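Monovalent Na+/H+ antiporter subunit A (Dietzia sp. DQ12-45-1b, PDB 7D3U) is the large membrane subunit A of a bacterial Mrp complex, a sodium/proton pump, and probably takes part in its antiport activity. Local coordinates at residues Y104-M115 and P232-M242; V853-T864 and T889-A900. One frame throughout, in Å; residues are numbered along the deposited sequence.

Contact 1. Residues Y104-M115 and P232-M242; sequences YYGLMTLFAASM and PVSAYLHAAAM. With LMT (dodecyl-beta-D-maltoside), chain T.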
loop_
_atom_site.group_PDB
_atom_site.type_symbol
_atom_site.label_atom_id
_atom_site.label_comp_id
_atom_site.label_asym_id
_atom_site.label_seq_id
_atom_site.Cartn_x
_atom_site.Cartn_y
_atom_site.Cartn_z
ATOM N N TYR B 104 -38.581 -7.392 -11.998
ATOM C CA TYR B 104 -39.389 -6.205 -12.241
ATOM C C TYR B 104 -40.233 -5.846 -11.025
ATOM O O TYR B 104 -40.314 -4.673 -10.646
ATOM C CB TYR B 104 -40.273 -6.426 -13.470
ATOM C CG TYR B 104 -41.374 -5.409 -13.645
ATOM C CD1 TYR B 104 -42.622 -5.600 -13.067
ATOM C CD2 TYR B 104 -41.177 -4.271 -14.407
ATOM C CE1 TYR B 104 -43.628 -4.679 -13.227
ATOM C CE2 TYR B 104 -42.182 -3.347 -14.575
ATOM C CZ TYR B 104 -43.404 -3.555 -13.982
ATOM O OH TYR B 104 -44.409 -2.636 -14.144
ATOM N N TYR B 105 -40.865 -6.840 -10.399
ATOM C CA TYR B 105 -41.758 -6.556 -9.280
ATOM C C TYR B 105 -40.975 -6.219 -8.019
ATOM O O TYR B 105 -41.325 -5.281 -7.295
ATOM C CB TYR B 105 -42.691 -7.741 -9.042
ATOM C CG TYR B 105 -43.792 -7.839 -10.065
ATOM C CD1 TYR B 105 -44.842 -6.936 -10.067
ATOM C CD2 TYR B 105 -43.778 -8.829 -11.035
ATOM C CE1 TYR B 105 -45.849 -7.018 -11.000
ATOM C CE2 TYR B 105 -44.781 -8.918 -11.972
ATOM C CZ TYR B 105 -45.813 -8.010 -11.951
ATOM O OH TYR B 105 -46.817 -8.094 -12.883
ATOM N N GLY B 106 -39.911 -6.972 -7.738
ATOM C CA GLY B 106 -39.080 -6.686 -6.582
ATOM C C GLY B 106 -38.468 -5.305 -6.595
ATOM O O GLY B 106 -38.021 -4.824 -5.549
ATOM N N LEU B 107 -38.432 -4.654 -7.754
ATOM C CA LEU B 107 -37.980 -3.275 -7.862
ATOM C C LEU B 107 -39.131 -2.283 -7.888
ATOM O O LEU B 107 -39.075 -1.260 -7.203
ATOM C CB LEU B 107 -37.129 -3.093 -9.119
ATOM C CG LEU B 107 -35.727 -3.689 -9.060
ATOM C CD1 LEU B 107 -35.004 -3.467 -10.372
ATOM C CD2 LEU B 107 -34.956 -3.072 -7.915
ATOM N N MET B 108 -40.186 -2.570 -8.650
ATOM C CA MET B 108 -41.292 -1.629 -8.757
ATOM C C MET B 108 -42.094 -1.528 -7.468
ATOM O O MET B 108 -42.794 -0.531 -7.265
ATOM C CB MET B 108 -42.199 -2.024 -9.917
ATOM C CG MET B 108 -41.692 -1.566 -11.266
ATOM S SD MET B 108 -41.951 0.197 -11.500
ATOM C CE MET B 108 -43.717 0.284 -11.250
ATOM N N THR B 109 -42.011 -2.530 -6.593
ATOM C CA THR B 109 -42.613 -2.424 -5.271
ATOM C C THR B 109 -41.627 -1.894 -4.239
ATOM O O THR B 109 -42.032 -1.215 -3.290
ATOM C CB THR B 109 -43.157 -3.779 -4.821
ATOM O OG1 THR B 109 -42.066 -4.662 -4.549
ATOM C CG2 THR B 109 -44.038 -4.385 -5.890
ATOM N N LEU B 110 -40.338 -2.197 -4.400
ATOM C CA LEU B 110 -39.329 -1.541 -3.578
ATOM C C LEU B 110 -39.247 -0.056 -3.898
ATOM O O LEU B 110 -38.882 0.746 -3.033
ATOM C CB LEU B 110 -37.969 -2.209 -3.774
ATOM C CG LEU B 110 -36.815 -1.720 -2.902
ATOM C CD1 LEU B 110 -36.086 -2.899 -2.296
ATOM C CD2 LEU B 110 -35.861 -0.867 -3.715
ATOM N N PHE B 111 -39.579 0.324 -5.134
ATOM C CA PHE B 111 -39.723 1.735 -5.463
ATOM C C PHE B 111 -40.805 2.387 -4.619
ATOM O O PHE B 111 -40.597 3.476 -4.071
ATOM C CB PHE B 111 -40.049 1.894 -6.946
ATOM C CG PHE B 111 -39.439 3.109 -7.575
ATOM C CD1 PHE B 111 -38.810 4.065 -6.802
ATOM C CD2 PHE B 111 -39.489 3.289 -8.945
ATOM C CE1 PHE B 111 -38.247 5.180 -7.384
ATOM C CE2 PHE B 111 -38.926 4.399 -9.532
ATOM C CZ PHE B 111 -38.305 5.347 -8.751
ATOM N N ALA B 112 -41.962 1.735 -4.501
ATOM C CA ALA B 112 -43.037 2.262 -3.673
ATOM C C ALA B 112 -42.638 2.316 -2.206
ATOM O O ALA B 112 -42.986 3.269 -1.504
ATOM C CB ALA B 112 -44.296 1.417 -3.847
ATOM N N ALA B 113 -41.904 1.311 -1.727
ATOM C CA ALA B 113 -41.473 1.321 -0.334
ATOM C C ALA B 113 -40.490 2.454 -0.069
ATOM O O ALA B 113 -40.571 3.125 0.965
ATOM C CB ALA B 113 -40.855 -0.025 0.035
ATOM N N SER B 114 -39.563 2.690 -0.998
ATOM C CA SER B 114 -38.608 3.776 -0.818
ATOM C C SER B 114 -39.296 5.132 -0.900
ATOM O O SER B 114 -38.958 6.052 -0.147
ATOM C CB SER B 114 -37.497 3.669 -1.859
ATOM O OG SER B 114 -36.770 2.464 -1.703
ATOM N N MET B 115 -40.278 5.273 -1.792
ATOM C CA MET B 115 -41.040 6.517 -1.846
ATOM C C MET B 115 -41.826 6.734 -0.563
ATOM O O MET B 115 -41.895 7.857 -0.049
ATOM C CB MET B 115 -41.979 6.510 -3.047
ATOM C CG MET B 115 -41.457 7.282 -4.226
ATOM S SD MET B 115 -40.694 8.842 -3.745
ATOM C CE MET B 115 -42.138 9.873 -3.517
ATOM N N PRO B 232 -44.504 0.791 -18.017
ATOM C CA PRO B 232 -45.063 0.902 -16.659
ATOM C C PRO B 232 -44.104 1.533 -15.668
ATOM O O PRO B 232 -44.539 2.324 -14.820
ATOM C CB PRO B 232 -45.386 -0.550 -16.285
ATOM C CG PRO B 232 -45.495 -1.248 -17.563
ATOM C CD PRO B 232 -44.464 -0.618 -18.435
ATOM N N VAL B 233 -42.809 1.219 -15.743
ATOM C CA VAL B 233 -41.859 1.878 -14.856
ATOM C C VAL B 233 -41.744 3.349 -15.227
ATOM O O VAL B 233 -41.496 4.202 -14.373
ATOM C CB VAL B 233 -40.489 1.174 -14.883
ATOM C CG1 VAL B 233 -39.477 1.939 -14.054
ATOM C CG2 VAL B 233 -40.595 -0.268 -14.440
ATOM N N SER B 234 -41.962 3.672 -16.505
ATOM C CA SER B 234 -42.013 5.073 -16.908
ATOM C C SER B 234 -43.242 5.759 -16.330
ATOM O O SER B 234 -43.168 6.907 -15.877
ATOM C CB SER B 234 -42.004 5.186 -18.430
ATOM O OG SER B 234 -40.681 5.188 -18.933
ATOM N N ALA B 235 -44.383 5.067 -16.336
ATOM C CA ALA B 235 -45.595 5.611 -15.734
ATOM C C ALA B 235 -45.375 5.914 -14.261
ATOM O O ALA B 235 -45.724 6.996 -13.778
ATOM C CB ALA B 235 -46.753 4.631 -15.910
ATOM N N TYR B 236 -44.791 4.966 -13.533
ATOM C CA TYR B 236 -44.543 5.189 -12.113
ATOM C C TYR B 236 -43.525 6.302 -11.901
ATOM O O TYR B 236 -43.765 7.237 -11.129
ATOM C CB TYR B 236 -44.072 3.899 -11.448
ATOM C CG TYR B 236 -44.336 3.867 -9.964
ATOM C CD1 TYR B 236 -45.356 4.623 -9.409
ATOM C CD2 TYR B 236 -43.560 3.091 -9.118
ATOM C CE1 TYR B 236 -45.603 4.600 -8.054
ATOM C CE2 TYR B 236 -43.799 3.063 -7.760
ATOM C CZ TYR B 236 -44.821 3.820 -7.235
ATOM O OH TYR B 236 -45.064 3.797 -5.882
ATOM N N LEU B 237 -42.387 6.229 -12.596
ATOM C CA LEU B 237 -41.316 7.200 -12.416
ATOM C C LEU B 237 -41.756 8.608 -12.783
ATOM O O LEU B 237 -41.205 9.582 -12.263
ATOM C CB LEU B 237 -40.113 6.779 -13.259
ATOM C CG LEU B 237 -38.726 7.329 -12.945
ATOM C CD1 LEU B 237 -37.688 6.268 -13.248
ATOM C CD2 LEU B 237 -38.453 8.578 -13.756
ATOM N N HIS B 238 -42.739 8.740 -13.670
ATOM C CA HIS B 238 -43.211 10.052 -14.090
ATOM C C HIS B 238 -44.445 10.520 -13.335
ATOM O O HIS B 238 -44.617 11.728 -13.154
ATOM C CB HIS B 238 -43.513 10.052 -15.591
ATOM C CG HIS B 238 -42.290 10.013 -16.451
ATOM N ND1 HIS B 238 -41.208 9.207 -16.170
ATOM C CD2 HIS B 238 -41.977 10.681 -17.586
ATOM C CE1 HIS B 238 -40.283 9.378 -17.097
ATOM N NE2 HIS B 238 -40.724 10.267 -17.967
ATOM N N ALA B 239 -45.318 9.611 -12.904
ATOM C CA ALA B 239 -46.491 10.045 -12.148
ATOM C C ALA B 239 -46.103 10.412 -10.722
ATOM O O ALA B 239 -46.165 11.582 -10.335
ATOM C CB ALA B 239 -47.564 8.954 -12.157
ATOM N N ALA B 240 -45.707 9.420 -9.920
ATOM C CA ALA B 240 -45.049 9.702 -8.643
ATOM C C ALA B 240 -44.190 8.496 -8.261
ATOM O O ALA B 240 -44.664 7.579 -7.589
ATOM C CB ALA B 240 -46.068 10.021 -7.560
ATOM N N ALA B 241 -42.931 8.501 -8.694
ATOM C CA ALA B 241 -41.960 7.608 -8.073
ATOM C C ALA B 241 -40.642 8.312 -7.786
ATOM O O ALA B 241 -40.025 8.091 -6.742
ATOM C CB ALA B 241 -41.719 6.378 -8.946
ATOM N N MET B 242 -40.192 9.135 -8.704
ATOM C CA MET B 242 -38.952 9.862 -8.465
ATOM C C MET B 242 -39.054 11.333 -8.829
ATOM O O MET B 242 -38.466 12.171 -8.144
ATOM C CB MET B 242 -37.795 9.214 -9.230
ATOM C CG MET B 242 -36.438 9.781 -8.868
ATOM S SD MET B 242 -35.077 8.880 -9.616
ATOM C CE MET B 242 -35.746 8.621 -11.249
HETATM C C1 LMT T . -35.309 -13.641 -12.501
HETATM C C2 LMT T . -35.579 -13.694 -11.028
HETATM C C3 LMT T . -34.784 -12.763 -10.174
HETATM C C4 LMT T . -35.143 -13.045 -8.740
HETATM C C5 LMT T . -34.536 -12.018 -7.847
HETATM C C6 LMT T . -35.324 -10.751 -7.830
HETATM C C7 LMT T . -34.552 -9.685 -7.112
HETATM C C8 LMT T . -35.475 -8.575 -6.755
HETATM C C9 LMT T . -35.810 -8.503 -5.302
HETATM C C10 LMT T . -35.766 -7.055 -4.907
HETATM C C11 LMT T . -36.348 -6.838 -3.547
HETATM C C12 LMT T . -35.409 -7.259 -2.469
#

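Contact 2. Residues V853-T864 and T889-A900; sequences VIAAGVIIGVVT and TALIFDVGVYLA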
loop_
_atom_site.group_PDB
_atom_site.type_symbol
_atom_site.label_atom_id
_atom_site.label_comp_id
_atom_site.label_asym_id
_atom_site.label_seq_id
_atom_site.Cartn_x
_atom_site.Cartn_y
_atom_site.Cartn_z
ATOM N N VAL B 853 15.982 -26.027 8.297
ATOM C CA VAL B 853 16.819 -25.374 9.299
ATOM C C VAL B 853 16.213 -24.038 9.713
ATOM O O VAL B 853 16.195 -23.692 10.898
ATOM C CB VAL B 853 18.256 -25.217 8.769
ATOM C CG1 VAL B 853 19.002 -24.165 9.555
ATOM C CG2 VAL B 853 18.990 -26.542 8.847
ATOM N N ILE B 854 15.698 -23.272 8.748
ATOM C CA ILE B 854 14.998 -22.031 9.073
ATOM C C ILE B 854 13.775 -22.321 9.930
ATOM O O ILE B 854 13.508 -21.624 10.921
ATOM C CB ILE B 854 14.610 -21.282 7.785
ATOM C CG1 ILE B 854 15.856 -20.833 7.024
ATOM C CG2 ILE B 854 13.727 -20.095 8.108
ATOM C CD1 ILE B 854 15.565 -20.374 5.618
ATOM N N ALA B 855 13.007 -23.344 9.555
ATOM C CA ALA B 855 11.831 -23.715 10.334
ATOM C C ALA B 855 12.214 -24.075 11.763
ATOM O O ALA B 855 11.568 -23.635 12.717
ATOM C CB ALA B 855 11.102 -24.876 9.663
ATOM N N ALA B 856 13.273 -24.869 11.928
ATOM C CA ALA B 856 13.694 -25.277 13.262
ATOM C C ALA B 856 14.203 -24.092 14.068
ATOM O O ALA B 856 13.952 -24.007 15.273
ATOM C CB ALA B 856 14.765 -26.361 13.167
ATOM N N GLY B 857 14.909 -23.164 13.423
ATOM C CA GLY B 857 15.369 -21.982 14.132
ATOM C C GLY B 857 14.219 -21.136 14.640
ATOM O O GLY B 857 14.194 -20.732 15.807
ATOM N N VAL B 858 13.241 -20.868 13.773
ATOM C CA VAL B 858 12.096 -20.064 14.191
ATOM C C VAL B 858 11.294 -20.794 15.263
ATOM O O VAL B 858 10.820 -20.180 16.226
ATOM C CB VAL B 858 11.224 -19.699 12.976
ATOM C CG1 VAL B 858 9.985 -18.943 13.421
ATOM C CG2 VAL B 858 12.022 -18.872 11.986
ATOM N N ILE B 859 11.147 -22.114 15.128
ATOM C CA ILE B 859 10.396 -22.886 16.112
ATOM C C ILE B 859 11.084 -22.829 17.465
ATOM O O ILE B 859 10.443 -22.604 18.496
ATOM C CB ILE B 859 10.222 -24.338 15.636
ATOM C CG1 ILE B 859 9.097 -24.434 14.612
ATOM C CG2 ILE B 859 9.937 -25.255 16.812
ATOM C CD1 ILE B 859 8.913 -25.824 14.060
ATOM N N ILE B 860 12.402 -23.036 17.484
ATOM C CA ILE B 860 13.142 -23.009 18.740
ATOM C C ILE B 860 13.055 -21.631 19.375
ATOM O O ILE B 860 12.853 -21.504 20.588
ATOM C CB ILE B 860 14.601 -23.437 18.508
ATOM C CG1 ILE B 860 14.679 -24.946 18.286
ATOM C CG2 ILE B 860 15.466 -23.037 19.682
ATOM C CD1 ILE B 860 16.069 -25.441 17.987
ATOM N N GLY B 861 13.192 -20.575 18.569
ATOM C CA GLY B 861 13.074 -19.232 19.110
ATOM C C GLY B 861 11.719 -18.973 19.740
ATOM O O GLY B 861 11.630 -18.566 20.902
ATOM N N VAL B 862 10.645 -19.221 18.989
ATOM C CA VAL B 862 9.310 -18.953 19.512
ATOM C C VAL B 862 8.977 -19.863 20.689
ATOM O O VAL B 862 8.229 -19.464 21.584
ATOM C CB VAL B 862 8.260 -19.075 18.395
ATOM C CG1 VAL B 862 6.897 -18.658 18.905
ATOM C CG2 VAL B 862 8.649 -18.197 17.226
ATOM N N VAL B 863 9.535 -21.073 20.743
ATOM C CA VAL B 863 9.240 -21.963 21.860
ATOM C C VAL B 863 9.961 -21.498 23.117
ATOM O O VAL B 863 9.350 -21.359 24.183
ATOM C CB VAL B 863 9.599 -23.416 21.505
ATOM C CG1 VAL B 863 9.765 -24.234 22.769
ATOM C CG2 VAL B 863 8.520 -24.020 20.631
ATOM N N THR B 864 11.272 -21.252 23.021
ATOM C CA THR B 864 12.003 -20.806 24.202
ATOM C C THR B 864 11.520 -19.441 24.667
ATOM O O THR B 864 11.678 -19.097 25.844
ATOM C CB THR B 864 13.507 -20.766 23.937
ATOM O OG1 THR B 864 14.185 -20.409 25.146
ATOM C CG2 THR B 864 13.834 -19.730 22.893
ATOM N N THR B 889 17.785 -19.779 29.395
ATOM C CA THR B 889 17.186 -20.079 28.101
ATOM C C THR B 889 17.555 -19.061 27.034
ATOM O O THR B 889 17.235 -19.279 25.859
ATOM C CB THR B 889 15.666 -20.157 28.220
ATOM O OG1 THR B 889 15.124 -18.834 28.300
ATOM C CG2 THR B 889 15.273 -20.941 29.454
ATOM N N ALA B 890 18.200 -17.955 27.411
ATOM C CA ALA B 890 18.771 -17.065 26.408
ATOM C C ALA B 890 19.742 -17.809 25.506
ATOM O O ALA B 890 19.864 -17.483 24.323
ATOM C CB ALA B 890 19.467 -15.886 27.086
ATOM N N LEU B 891 20.419 -18.830 26.035
ATOM C CA LEU B 891 21.297 -19.644 25.203
ATOM C C LEU B 891 20.499 -20.430 24.170
ATOM O O LEU B 891 20.936 -20.583 23.024
ATOM C CB LEU B 891 22.125 -20.583 26.080
ATOM C CG LEU B 891 23.065 -21.577 25.392
ATOM C CD1 LEU B 891 24.157 -20.871 24.601
ATOM C CD2 LEU B 891 23.670 -22.530 26.408
ATOM N N ILE B 892 19.320 -20.927 24.547
ATOM C CA ILE B 892 18.499 -21.663 23.593
ATOM C C ILE B 892 17.927 -20.717 22.545
ATOM O O ILE B 892 17.827 -21.063 21.363
ATOM C CB ILE B 892 17.392 -22.439 24.327
ATOM C CG1 ILE B 892 17.996 -23.270 25.458
ATOM C CG2 ILE B 892 16.643 -23.335 23.363
ATOM C CD1 ILE B 892 16.998 -24.154 26.161
ATOM N N PHE B 893 17.552 -19.506 22.957
ATOM C CA PHE B 893 17.114 -18.502 21.992
ATOM C C PHE B 893 18.242 -18.139 21.031
ATOM O O PHE B 893 18.010 -17.919 19.833
ATOM C CB PHE B 893 16.608 -17.265 22.732
ATOM C CG PHE B 893 15.868 -16.298 21.862
ATOM C CD1 PHE B 893 14.553 -16.533 21.510
ATOM C CD2 PHE B 893 16.483 -15.150 21.405
ATOM C CE1 PHE B 893 13.868 -15.644 20.713
ATOM C CE2 PHE B 893 15.802 -14.259 20.609
ATOM C CZ PHE B 893 14.494 -14.505 20.262
ATOM N N ASP B 894 19.475 -18.085 21.538
ATOM C CA ASP B 894 20.623 -17.817 20.682
ATOM C C ASP B 894 20.863 -18.962 19.710
ATOM O O ASP B 894 21.205 -18.729 18.548
ATOM C CB ASP B 894 21.866 -17.566 21.534
ATOM C CG ASP B 894 21.850 -16.207 22.199
ATOM O OD1 ASP B 894 20.854 -15.473 22.025
ATOM O OD2 ASP B 894 22.831 -15.870 22.897
ATOM N N VAL B 895 20.689 -20.203 20.163
ATOM C CA VAL B 895 20.804 -21.344 19.258
ATOM C C VAL B 895 19.731 -21.273 18.177
ATOM O O VAL B 895 19.982 -21.580 17.005
ATOM C CB VAL B 895 20.730 -22.663 20.050
ATOM C CG1 VAL B 895 20.724 -23.859 19.114
ATOM C CG2 VAL B 895 21.892 -22.758 21.021
ATOM N N GLY B 896 18.524 -20.847 18.551
ATOM C CA GLY B 896 17.458 -20.719 17.571
ATOM C C GLY B 896 17.767 -19.683 16.508
ATOM O O GLY B 896 17.640 -19.946 15.307
ATOM N N VAL B 897 18.176 -18.485 16.932
ATOM C CA VAL B 897 18.492 -17.451 15.950
ATOM C C VAL B 897 19.729 -17.837 15.145
ATOM O O VAL B 897 19.841 -17.494 13.960
ATOM C CB VAL B 897 18.653 -16.078 16.629
ATOM C CG1 VAL B 897 19.791 -16.088 17.623
ATOM C CG2 VAL B 897 18.862 -14.996 15.592
ATOM N N TYR B 898 20.658 -18.577 15.754
ATOM C CA TYR B 898 21.811 -19.093 15.030
ATOM C C TYR B 898 21.374 -20.001 13.894
ATOM O O TYR B 898 21.808 -19.838 12.747
ATOM C CB TYR B 898 22.721 -19.845 16.002
ATOM C CG TYR B 898 23.929 -20.483 15.367
ATOM C CD1 TYR B 898 25.001 -19.716 14.953
ATOM C CD2 TYR B 898 23.997 -21.856 15.188
ATOM C CE1 TYR B 898 26.107 -20.292 14.372
ATOM C CE2 TYR B 898 25.101 -22.443 14.608
ATOM C CZ TYR B 898 26.154 -21.654 14.203
ATOM O OH TYR B 898 27.261 -22.229 13.624
ATOM N N LEU B 899 20.505 -20.968 14.198
ATOM C CA LEU B 899 19.993 -21.859 13.163
ATOM C C LEU B 899 19.255 -21.079 12.085
ATOM O O LEU B 899 19.407 -21.362 10.892
ATOM C CB LEU B 899 19.077 -22.912 13.782
ATOM C CG LEU B 899 19.697 -23.919 14.750
ATOM C CD1 LEU B 899 18.638 -24.799 15.387
ATOM C CD2 LEU B 899 20.732 -24.766 14.034
ATOM N N ALA B 900 18.464 -20.080 12.482
ATOM C CA ALA B 900 17.698 -19.317 11.502
ATOM C C ALA B 900 18.619 -18.594 10.526
ATOM O O ALA B 900 18.480 -18.730 9.304
ATOM C CB ALA B 900 16.776 -18.327 12.210
#

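Contact 1. Residues Y104-M115 and P232-M242
P232, V233 and Y236 begin a run of apolar contacts with Y104, M108, F111 and A112. This is helix-to-helix packing inside a membrane antiporter module of the kind shared with complex I. Helix 231-240 is followed by a short break and then by helix 243-252, consistent with the interrupted transmembrane helix of this family. The two local axes run almost parallel, 7° apart, but lie 11.4 Å from each other, so large side chains bridge the space. P232 CB lies at the edge of the Y104 ring, next to OH, and the two side chains meet at about a right angle. Y104 OH also makes a weak hydrogen bond to S91. On helix 102-119 a dodecyl-maltoside tail lies against G106 O. V233 CG2 touches Y104 CE2 at 3.5 Å as well as M108 SD. M108 is bent at chi2 and chi3, which turns its CE back to CD2 of Y236, 3.5 Å away. The M108 sulfur stands obliquely beside the Y236 ring in a Met-aromatic contact. The Y236 side chain has CG anti to the backbone N (chi1 -156°), which carries its ring across to helix 102-119. There its OH lies against the A112 methyl and is hydrogen-bonded to V80 O. The Y236 and F111 rings meet obliquely, with planes at 81° and centroids 5.7 Å apart. L237 CD1 approaches the edge of the F111 ring, 4.3 Å from CE2. At A241 the chain has left the helix. The A241 methyl sits over one face of the F111 ring as a CH-pi contact, with A241 CB 3.6 Å from the ring centroid. A241 O meets the bent chain of M115 at CG and SD. Last comes M242, whose CB lies 3.9 Å from F111 CZ.

Contact 2. Residues V853-T864 and T889-A900
G857 and G896 bring the two antiparallel helices together, with local axes 7.1 Å apart and a crossing angle of -157°. The CA atoms of G857 and G896 are 4.2 Å apart. With glycine on both helices, backbone meets backbone, and G857 CA lies 3.3 Å from G896 O. L899 lays its CB on G857 CA, and its CD1 meets I860 CD1 at 3.7 Å. V853 CG1 rests on the carbonyl O of L899. I860 CG2 reaches the other way, to I892 CG2 and the CA of G896. At the far end T864 OG1 lies opposite its own N (chi1 -176°), and the hydroxyl donates a weak hydrogen bond to T889 O, 3.3 Å from OG1. The same rotation sends T864 CG2 to the edge of the F893 ring, in its plane and 3.6 Å from F893 CD1. G861 O is at the ring edge too. With an alanine in place of F893, the T864 methyl and G861 O would probably lose their ring neighbour and a gap would open there. F893 also packs on helices 729-737 and 739-762. The beta hairpin 880-887 links the two helices, and L15 of the neighbouring subunit D chain packs on V858.

Overall arrangement
The two contacts lie far apart, on opposite sides of the centre of the chain. Their centres are 68 Å apart and their nearest atoms about 50 Å. They share no helix or sheet. Contact 1 closes before contact 2 opens along the chain. Contact 1 joins helices 102-119 and 231-240 in the antiporter part related to complex I subunits. Contact 2 joins helices 850-866 and 890-912 in the part related to MnhB. The first is wholly buried and touches no other protein chain. The second is partly buried and borders subunit D. The pair therefore marks two separate helical membrane regions built into one long polypeptide.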